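Local coordinates for protein transferrin (Manduca sexta, PDB 6WB6) that binds a single ferric ion per molecule together with a carbonate anion and serves as a secreted iron-transport glycoprotein of an insect, at residues Leu155-Trp168 and His184-Tyr197. Sequence-based numbering, arbitrary orientation.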
loop_
_atom_site.group_PDB
_atom_site.type_symbol
_atom_site.label_atom_id
_atom_site.label_comp_id
_atom_site.label_asym_id
_atom_site.label_seq_id
_atom_site.Cartn_x
_atom_site.Cartn_y
_atom_site.Cartn_z
ATOM N N LEU A 155 -10.391 -14.234 -15.974
ATOM C CA LEU A 155 -10.013 -15.571 -15.543
ATOM C C LEU A 155 -11.246 -16.441 -15.280
ATOM O O LEU A 155 -11.314 -17.581 -15.748
ATOM C CB LEU A 155 -9.111 -15.469 -14.324
ATOM C CG LEU A 155 -7.725 -14.919 -14.713
ATOM C CD1 LEU A 155 -7.043 -14.307 -13.508
ATOM C CD2 LEU A 155 -6.832 -16.025 -15.375
ATOM N N SER A 156 -12.249 -15.916 -14.558
ATOM C CA SER A 156 -13.409 -16.734 -14.181
ATOM C C SER A 156 -14.292 -17.090 -15.366
ATOM O O SER A 156 -15.100 -18.018 -15.266
ATOM C CB SER A 156 -14.272 -16.023 -13.150
ATOM O OG SER A 156 -14.822 -14.867 -13.709
ATOM N N THR A 157 -14.161 -16.360 -16.467
ATOM C CA THR A 157 -14.835 -16.650 -17.725
ATOM C C THR A 157 -14.032 -17.571 -18.643
ATOM O O THR A 157 -14.622 -18.240 -19.496
ATOM C CB THR A 157 -15.115 -15.319 -18.443
ATOM O OG1 THR A 157 -16.201 -14.665 -17.783
ATOM C CG2 THR A 157 -15.426 -15.509 -19.916
ATOM N N PHE A 158 -12.711 -17.619 -18.504
ATOM C CA PHE A 158 -11.893 -18.446 -19.388
ATOM C C PHE A 158 -11.723 -19.846 -18.810
ATOM O O PHE A 158 -11.889 -20.848 -19.508
ATOM C CB PHE A 158 -10.532 -17.774 -19.590
ATOM C CG PHE A 158 -9.623 -18.447 -20.607
ATOM C CD1 PHE A 158 -9.854 -18.341 -21.970
ATOM C CD2 PHE A 158 -8.493 -19.111 -20.198
ATOM C CE1 PHE A 158 -8.993 -18.913 -22.886
ATOM C CE2 PHE A 158 -7.621 -19.678 -21.123
ATOM C CZ PHE A 158 -7.875 -19.580 -22.455
ATOM N N PHE A 159 -11.376 -19.923 -17.539
ATOM C CA PHE A 159 -11.270 -21.193 -16.858
ATOM C C PHE A 159 -12.634 -21.568 -16.295
ATOM O O PHE A 159 -13.453 -20.705 -15.971
ATOM C CB PHE A 159 -10.197 -21.117 -15.762
ATOM C CG PHE A 159 -8.799 -20.818 -16.303
ATOM C CD1 PHE A 159 -8.203 -21.664 -17.227
ATOM C CD2 PHE A 159 -8.097 -19.708 -15.889
ATOM C CE1 PHE A 159 -6.925 -21.402 -17.735
ATOM C CE2 PHE A 159 -6.824 -19.439 -16.384
ATOM C CZ PHE A 159 -6.233 -20.297 -17.302
ATOM N N ALA A 160 -12.902 -22.870 -16.275
ATOM C CA ALA A 160 -14.137 -23.376 -15.689
ATOM C C ALA A 160 -14.155 -23.125 -14.198
ATOM O O ALA A 160 -15.144 -22.644 -13.641
ATOM C CB ALA A 160 -14.267 -24.878 -15.963
ATOM N N LYS A 161 -13.073 -23.493 -13.534
ATOM C CA LYS A 161 -12.888 -23.261 -12.122
ATOM C C LYS A 161 -11.414 -22.972 -11.922
ATOM O O LYS A 161 -10.581 -23.324 -12.764
ATOM C CB LYS A 161 -13.305 -24.476 -11.279
ATOM C CG LYS A 161 -14.715 -24.934 -11.442
ATOM C CD LYS A 161 -15.035 -26.041 -10.422
ATOM C CE LYS A 161 -16.532 -26.251 -10.295
ATOM N NZ LYS A 161 -16.826 -27.527 -9.605
ATOM N N SER A 162 -11.092 -22.321 -10.815
ATOM C CA SER A 162 -9.691 -22.084 -10.502
ATOM C C SER A 162 -9.504 -22.121 -8.995
ATOM O O SER A 162 -10.460 -22.275 -8.228
ATOM C CB SER A 162 -9.212 -20.764 -11.079
ATOM O OG SER A 162 -9.674 -20.576 -12.415
ATOM N N CYS A 163 -8.242 -22.027 -8.578
ATOM C CA CYS A 163 -7.909 -21.652 -7.209
ATOM C C CYS A 163 -6.965 -20.461 -7.256
ATOM O O CYS A 163 -5.775 -20.623 -7.565
ATOM C CB CYS A 163 -7.258 -22.800 -6.424
ATOM S SG CYS A 163 -6.833 -22.250 -4.779
ATOM N N ILE A 164 -7.470 -19.278 -6.892
ATOM C CA ILE A 164 -6.635 -18.079 -6.903
ATOM C C ILE A 164 -6.850 -17.312 -5.609
ATOM O O ILE A 164 -7.629 -16.348 -5.562
ATOM C CB ILE A 164 -6.908 -17.188 -8.127
ATOM C CG1 ILE A 164 -6.707 -17.958 -9.424
ATOM C CG2 ILE A 164 -5.897 -16.042 -8.142
ATOM C CD1 ILE A 164 -6.962 -17.091 -10.692
ATOM N N VAL A 165 -6.121 -17.709 -4.563
ATOM C CA VAL A 165 -6.331 -17.181 -3.219
ATOM C C VAL A 165 -5.621 -15.849 -3.040
ATOM O O VAL A 165 -4.791 -15.440 -3.862
ATOM C CB VAL A 165 -5.867 -18.169 -2.128
ATOM C CG1 VAL A 165 -6.387 -19.528 -2.388
ATOM C CG2 VAL A 165 -4.364 -18.236 -2.031
ATOM N N GLY A 166 -5.926 -15.185 -1.948
ATOM C CA GLY A 166 -5.188 -14.003 -1.548
ATOM C C GLY A 166 -6.062 -12.767 -1.582
ATOM O O GLY A 166 -7.282 -12.833 -1.756
ATOM N N LYS A 167 -5.411 -11.621 -1.428
ATOM C CA LYS A 167 -6.104 -10.335 -1.371
ATOM C C LYS A 167 -6.246 -9.803 -2.793
ATOM O O LYS A 167 -5.317 -9.219 -3.351
ATOM C CB LYS A 167 -5.346 -9.369 -0.469
ATOM C CG LYS A 167 -5.197 -9.819 0.976
ATOM C CD LYS A 167 -6.405 -10.577 1.497
ATOM C CE LYS A 167 -6.604 -10.425 3.007
ATOM N NZ LYS A 167 -5.724 -11.316 3.806
ATOM N N TRP A 168 -7.407 -10.041 -3.389
ATOM C CA TRP A 168 -7.691 -9.554 -4.737
ATOM C C TRP A 168 -7.829 -8.033 -4.767
ATOM O O TRP A 168 -7.468 -7.383 -5.758
ATOM C CB TRP A 168 -8.984 -10.175 -5.241
ATOM C CG TRP A 168 -9.020 -11.634 -5.337
ATOM C CD1 TRP A 168 -8.044 -12.529 -4.981
ATOM C CD2 TRP A 168 -10.124 -12.401 -5.812
ATOM N NE1 TRP A 168 -8.477 -13.805 -5.226
ATOM C CE2 TRP A 168 -9.753 -13.758 -5.735
ATOM C CE3 TRP A 168 -11.394 -12.067 -6.316
ATOM C CZ2 TRP A 168 -10.615 -14.785 -6.129
ATOM C CZ3 TRP A 168 -12.237 -13.057 -6.692
ATOM C CH2 TRP A 168 -11.850 -14.417 -6.616
ATOM N N HIS A 184 -16.017 -18.891 -8.614
ATOM C CA HIS A 184 -15.392 -19.940 -9.410
ATOM C C HIS A 184 -13.869 -19.904 -9.306
ATOM O O HIS A 184 -13.207 -20.939 -9.458
ATOM C CB HIS A 184 -15.805 -19.804 -10.876
ATOM C CG HIS A 184 -17.107 -20.459 -11.199
ATOM N ND1 HIS A 184 -17.714 -20.338 -12.433
ATOM C CD2 HIS A 184 -17.922 -21.243 -10.454
ATOM C CE1 HIS A 184 -18.846 -21.020 -12.433
ATOM N NE2 HIS A 184 -18.995 -21.580 -11.245
ATOM N N LEU A 185 -13.300 -18.734 -9.036
ATOM C CA LEU A 185 -11.855 -18.603 -8.914
ATOM C C LEU A 185 -11.313 -19.231 -7.636
ATOM O O LEU A 185 -10.086 -19.298 -7.468
ATOM C CB LEU A 185 -11.493 -17.132 -8.975
ATOM C CG LEU A 185 -11.796 -16.489 -10.332
ATOM C CD1 LEU A 185 -11.521 -15.025 -10.280
ATOM C CD2 LEU A 185 -10.990 -17.093 -11.445
ATOM N N CYS A 186 -12.200 -19.669 -6.744
ATOM C CA CYS A 186 -11.847 -20.253 -5.452
ATOM C C CYS A 186 -12.327 -21.698 -5.292
ATOM O O CYS A 186 -12.072 -22.300 -4.245
ATOM C CB CYS A 186 -12.442 -19.394 -4.327
ATOM S SG CYS A 186 -12.045 -17.610 -4.432
ATOM N N SER A 187 -12.993 -22.267 -6.310
ATOM C CA SER A 187 -13.674 -23.561 -6.189
ATOM C C SER A 187 -12.713 -24.734 -6.176
ATOM O O SER A 187 -13.074 -25.806 -5.691
ATOM C CB SER A 187 -14.651 -23.777 -7.351
ATOM O OG SER A 187 -15.413 -22.627 -7.553
ATOM N N MET A 188 -11.516 -24.559 -6.728
ATOM C CA MET A 188 -10.477 -25.567 -6.684
ATOM C C MET A 188 -9.631 -25.502 -5.413
ATOM O O MET A 188 -8.791 -26.388 -5.198
ATOM C CB MET A 188 -9.574 -25.416 -7.903
ATOM C CG MET A 188 -10.269 -25.613 -9.245
ATOM S SD MET A 188 -11.194 -27.172 -9.371
ATOM C CE MET A 188 -9.859 -28.350 -9.409
ATOM N N CYS A 189 -9.843 -24.507 -4.559
ATOM C CA CYS A 189 -9.008 -24.356 -3.375
ATOM C C CYS A 189 -9.410 -25.323 -2.269
ATOM O O CYS A 189 -10.519 -25.872 -2.245
ATOM C CB CYS A 189 -9.103 -22.945 -2.821
ATOM S SG CYS A 189 -8.644 -21.716 -4.029
ATOM N N GLU A 190 -8.500 -25.477 -1.311
ATOM C CA GLU A 190 -8.781 -26.345 -0.181
ATOM C C GLU A 190 -9.964 -25.818 0.599
ATOM O O GLU A 190 -10.811 -26.593 1.045
ATOM C CB GLU A 190 -7.564 -26.474 0.734
ATOM C CG GLU A 190 -7.846 -27.331 1.945
ATOM C CD GLU A 190 -6.758 -27.273 2.995
ATOM O OE1 GLU A 190 -6.009 -26.258 3.081
ATOM O OE2 GLU A 190 -6.659 -28.265 3.741
ATOM N N HIS A 191 -10.044 -24.497 0.780
ATOM C CA HIS A 191 -11.167 -23.889 1.488
ATOM C C HIS A 191 -11.730 -22.766 0.636
ATOM O O HIS A 191 -11.257 -21.617 0.703
ATOM C CB HIS A 191 -10.748 -23.462 2.891
ATOM C CG HIS A 191 -10.680 -24.627 3.832
ATOM N ND1 HIS A 191 -9.597 -25.479 3.876
ATOM C CD2 HIS A 191 -11.594 -25.139 4.692
ATOM C CE1 HIS A 191 -9.827 -26.441 4.751
ATOM N NE2 HIS A 191 -11.031 -26.255 5.265
ATOM N N PRO A 192 -12.744 -23.071 -0.189
ATOM C CA PRO A 192 -13.204 -22.081 -1.181
ATOM C C PRO A 192 -13.869 -20.856 -0.591
ATOM O O PRO A 192 -13.727 -19.766 -1.146
ATOM C CB PRO A 192 -14.185 -22.887 -2.028
ATOM C CG PRO A 192 -13.681 -24.331 -1.899
ATOM C CD PRO A 192 -13.297 -24.416 -0.473
ATOM N N GLU A 193 -14.625 -21.000 0.497
ATOM C CA GLU A 193 -15.282 -19.837 1.080
ATOM C C GLU A 193 -14.271 -18.790 1.525
ATOM O O GLU A 193 -14.532 -17.587 1.414
ATOM C CB GLU A 193 -16.155 -20.266 2.261
ATOM N N ARG A 194 -13.092 -19.225 1.955
ATOM C CA ARG A 194 -12.055 -18.340 2.487
ATOM C C ARG A 194 -11.111 -17.830 1.410
ATOM O O ARG A 194 -10.737 -16.650 1.425
ATOM C CB ARG A 194 -11.251 -19.083 3.558
ATOM C CG ARG A 194 -10.181 -18.256 4.212
ATOM C CD ARG A 194 -10.059 -18.624 5.676
ATOM N NE ARG A 194 -9.267 -17.636 6.401
ATOM C CZ ARG A 194 -7.940 -17.612 6.411
ATOM N NH1 ARG A 194 -7.252 -18.522 5.739
ATOM N NH2 ARG A 194 -7.297 -16.675 7.085
ATOM N N CYS A 195 -10.697 -18.708 0.490
ATOM C CA CYS A 195 -9.919 -18.302 -0.679
ATOM C C CYS A 195 -8.727 -17.455 -0.265
ATOM O O CYS A 195 -8.379 -16.486 -0.935
ATOM C CB CYS A 195 -10.778 -17.518 -1.673
ATOM S SG CYS A 195 -10.231 -17.533 -3.429
ATOM N N ASP A 196 -8.123 -17.793 0.871
ATOM C CA ASP A 196 -6.953 -17.073 1.351
ATOM C C ASP A 196 -5.885 -18.063 1.786
ATOM O O ASP A 196 -6.148 -19.250 1.942
ATOM C CB ASP A 196 -7.301 -16.140 2.509
ATOM C CG ASP A 196 -6.451 -14.851 2.499
ATOM O OD1 ASP A 196 -5.457 -14.782 1.755
ATOM O OD2 ASP A 196 -6.785 -13.906 3.239
ATOM N N TYR A 197 -4.665 -17.560 1.955
ATOM C CA TYR A 197 -3.639 -18.332 2.621
ATOM C C TYR A 197 -4.021 -18.518 4.089
ATOM O O TYR A 197 -4.769 -17.708 4.649
ATOM C CB TYR A 197 -2.282 -17.626 2.531
ATOM C CG TYR A 197 -1.879 -17.289 1.128
ATOM C CD1 TYR A 197 -1.410 -18.259 0.288
ATOM C CD2 TYR A 197 -1.974 -15.997 0.650
ATOM C CE1 TYR A 197 -1.040 -17.970 -0.981
ATOM C CE2 TYR A 197 -1.596 -15.691 -0.616
ATOM C CZ TYR A 197 -1.131 -16.689 -1.433
ATOM O OH TYR A 197 -0.738 -16.442 -2.707
HETATM O O HOH W 1 -16.001 -20.086 -14.147
#
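Cys163 and Cys189 join the two segments covalently, SG to SG at 2.0 Å, while a second disulfide, Cys186 to Cys195, closes residues 186-195 into a loop. Four backbone hydrogen bonds run alongside: Ser162 N to His184 O, Met188 N to Ser162 O, Ile164 N to Leu185 O (2.7 Å) and Gly166 N to Cys195 O. Within 155-168, Trp168 NE1 donates in the ring plane to Ile164 O (2.7 Å), which helps fix the indole's rotation. Among apolar contacts, Leu185 sets CB against Trp168 CH2 (3.6 Å) and turns CD2 to the backbone of Ser156. Both sulfurs of the loop's own disulfide lie obliquely beside the indole. Val165 lays CG2 over a face of the Tyr197 ring, 3.6 Å from its centroid; chi1 of -48° wedges this methyl between backbone N and carbonyl carbon, sending CG1 to Cys189 SG. Lys167 NZ meets the syn lone pair of Asp196 OD2 at 2.9 Å, and Asp196 OD1 accepts Tyr197 N; an alanine here would probably leave both without this carboxylate partner. The disulfide-braced loop is thus tied to strand 161-163, parallel to strand 112-114 in the iron-binding domain's mixed sheet; helix 121-131 packs on Leu155 and Ile164, helix 172-181 borders Trp168, and Tyr197 OH is hydrogen-bonded to Arg120 NH1 in the carbonate pocket.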